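PDB 5IZS: designed protein 5L6HC3_1 from Synthetic construct, which is a de novo designed protein that assembles as a homotrimer of helical hairpins, with hydrogen-bond networks intended to set pairing specificity. Local coordinates for residues A18-E23 against V63-E68. Numbering follows the deposited sequence.
Sequences ARKLLE and VEEAEE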
loop_
_atom_site.group_PDB
_atom_site.type_symbol
_atom_site.label_atom_id
_atom_site.label_comp_id
_atom_site.label_asym_id
_atom_site.label_seq_id
_atom_site.Cartn_x
_atom_site.Cartn_y
_atom_site.Cartn_z
ATOM N N ALA C 18 -6.431 -8.815 -0.810
ATOM C CA ALA C 18 -6.109 -7.571 -1.506
ATOM C C ALA C 18 -6.888 -6.400 -0.912
ATOM O O ALA C 18 -6.363 -5.292 -0.786
ATOM C CB ALA C 18 -6.397 -7.701 -2.995
ATOM N N ARG C 19 -8.137 -6.663 -0.536
ATOM C CA ARG C 19 -9.005 -5.650 0.062
ATOM C C ARG C 19 -8.455 -5.130 1.387
ATOM O O ARG C 19 -8.408 -3.923 1.617
ATOM C CB ARG C 19 -10.414 -6.206 0.285
ATOM C CG ARG C 19 -11.240 -6.393 -0.981
ATOM C CD ARG C 19 -12.712 -6.093 -0.710
ATOM N NE ARG C 19 -13.598 -6.705 -1.698
ATOM C CZ ARG C 19 -13.890 -6.171 -2.880
ATOM N NH1 ARG C 19 -13.366 -5.006 -3.236
ATOM N NH2 ARG C 19 -14.706 -6.807 -3.709
ATOM N N LYS C 20 -8.047 -6.052 2.255
ATOM C CA LYS C 20 -7.535 -5.693 3.574
ATOM C C LYS C 20 -6.273 -4.846 3.451
ATOM O O LYS C 20 -6.094 -3.877 4.188
ATOM C CB LYS C 20 -7.252 -6.945 4.407
ATOM C CG LYS C 20 -6.724 -6.653 5.806
ATOM C CD LYS C 20 -7.606 -5.658 6.541
ATOM C CE LYS C 20 -7.063 -5.343 7.925
ATOM N NZ LYS C 20 -7.886 -4.322 8.629
ATOM N N LEU C 21 -5.408 -5.210 2.509
ATOM C CA LEU C 21 -4.176 -4.468 2.277
ATOM C C LEU C 21 -4.464 -3.081 1.712
ATOM O O LEU C 21 -3.822 -2.106 2.095
ATOM C CB LEU C 21 -3.251 -5.246 1.342
ATOM C CG LEU C 21 -2.445 -6.333 2.056
ATOM C CD1 LEU C 21 -1.595 -7.125 1.072
ATOM C CD2 LEU C 21 -1.579 -5.694 3.128
ATOM N N LEU C 22 -5.437 -2.994 0.809
ATOM C CA LEU C 22 -5.857 -1.702 0.282
ATOM C C LEU C 22 -6.464 -0.861 1.397
ATOM O O LEU C 22 -6.233 0.347 1.477
ATOM C CB LEU C 22 -6.863 -1.874 -0.855
ATOM C CG LEU C 22 -7.303 -0.573 -1.532
ATOM C CD1 LEU C 22 -6.117 0.110 -2.201
ATOM C CD2 LEU C 22 -8.420 -0.833 -2.534
ATOM N N GLU C 23 -7.242 -1.516 2.254
ATOM C CA GLU C 23 -7.836 -0.870 3.415
ATOM C C GLU C 23 -6.745 -0.338 4.341
ATOM O O GLU C 23 -6.886 0.734 4.927
ATOM C CB GLU C 23 -8.746 -1.845 4.161
ATOM C CG GLU C 23 -9.393 -1.270 5.404
ATOM C CD GLU C 23 -10.343 -2.249 6.061
ATOM O OE1 GLU C 23 -11.216 -2.791 5.352
ATOM O OE2 GLU C 23 -10.211 -2.479 7.282
ATOM N N VAL C 63 -0.075 -1.898 10.082
ATOM C CA VAL C 63 0.802 -2.823 9.375
ATOM C C VAL C 63 0.762 -4.207 10.017
ATOM O O VAL C 63 0.648 -5.216 9.318
ATOM C CB VAL C 63 2.255 -2.306 9.340
ATOM C CG1 VAL C 63 3.243 -3.448 9.113
ATOM C CG2 VAL C 63 2.403 -1.236 8.265
ATOM N N GLU C 64 0.838 -4.252 11.344
ATOM C CA GLU C 64 0.798 -5.521 12.067
ATOM C C GLU C 64 -0.558 -6.215 11.924
ATOM O O GLU C 64 -0.626 -7.442 11.839
ATOM C CB GLU C 64 1.131 -5.303 13.541
ATOM C CG GLU C 64 2.624 -5.281 13.818
ATOM C CD GLU C 64 2.965 -4.643 15.147
ATOM O OE1 GLU C 64 2.035 -4.208 15.858
ATOM O OE2 GLU C 64 4.168 -4.570 15.476
ATOM N N GLU C 65 -1.630 -5.427 11.886
ATOM C CA GLU C 65 -2.964 -5.965 11.631
ATOM C C GLU C 65 -3.016 -6.641 10.265
ATOM O O GLU C 65 -3.643 -7.686 10.101
ATOM C CB GLU C 65 -4.024 -4.863 11.709
ATOM C CG GLU C 65 -4.384 -4.439 13.122
ATOM C CD GLU C 65 -5.240 -3.184 13.160
ATOM O OE1 GLU C 65 -5.822 -2.818 12.116
ATOM O OE2 GLU C 65 -5.322 -2.557 14.237
ATOM N N ALA C 66 -2.334 -6.047 9.291
ATOM C CA ALA C 66 -2.313 -6.579 7.931
ATOM C C ALA C 66 -1.423 -7.815 7.827
ATOM O O ALA C 66 -1.747 -8.761 7.107
ATOM C CB ALA C 66 -1.854 -5.510 6.952
ATOM N N GLU C 67 -0.304 -7.797 8.547
ATOM C CA GLU C 67 0.600 -8.943 8.612
ATOM C C GLU C 67 -0.111 -10.153 9.209
ATOM O O GLU C 67 0.136 -11.292 8.818
ATOM C CB GLU C 67 1.843 -8.612 9.440
ATOM C CG GLU C 67 2.776 -7.594 8.811
ATOM C CD GLU C 67 3.826 -7.087 9.780
ATOM O OE1 GLU C 67 3.679 -7.325 10.998
ATOM O OE2 GLU C 67 4.801 -6.452 9.325
ATOM N N GLU C 68 -1.006 -9.888 10.155
ATOM C CA GLU C 68 -1.717 -10.943 10.858
ATOM C C GLU C 68 -2.763 -11.599 9.960
ATOM O O GLU C 68 -2.962 -12.812 10.007
ATOM C CB GLU C 68 -2.368 -10.382 12.122
ATOM C CG GLU C 68 -2.786 -11.451 13.109
ATOM C CD GLU C 68 -1.739 -12.534 13.258
ATOM O OE1 GLU C 68 -0.555 -12.206 13.488
ATOM O OE2 GLU C 68 -2.100 -13.720 13.136
#
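The ammonium NZ of K20 sits between two carboxylates, one on its own helix and one on the facing helix. It makes a weak hydrogen bond within a salt bridge to OE2 of E23, at 3.3 Å, and across the gap it lies 4.3 Å from OE1 of E65, too far for a salt bridge but near enough for the opposite charges to attract. K20 reaches this place with CG anti to the backbone N (chi1 -180°) and a bend at chi2 of 51°, beyond which the chain runs extended. That same OE1 of E65 is already held by a salt bridge to R27, one turn on from E23, so the more distant lysine can contribute at most a weak, longer-range attraction. Beside these charged groups the helices meet through carbon alone: CD2 of L21 rests on CB of A66 at 3.8 Å. The small alanine lets the backbones come close, with CA of L21 and CA of A66 6.3 Å apart. L22 of a neighbouring subunit packs on both L21 and A66, continuing the apolar layer between chains. An apolar contact flanked by charged side chains is the usual division of a helical bundle, here between the two antiparallel helices of each hairpin in a designed six-helix trimer.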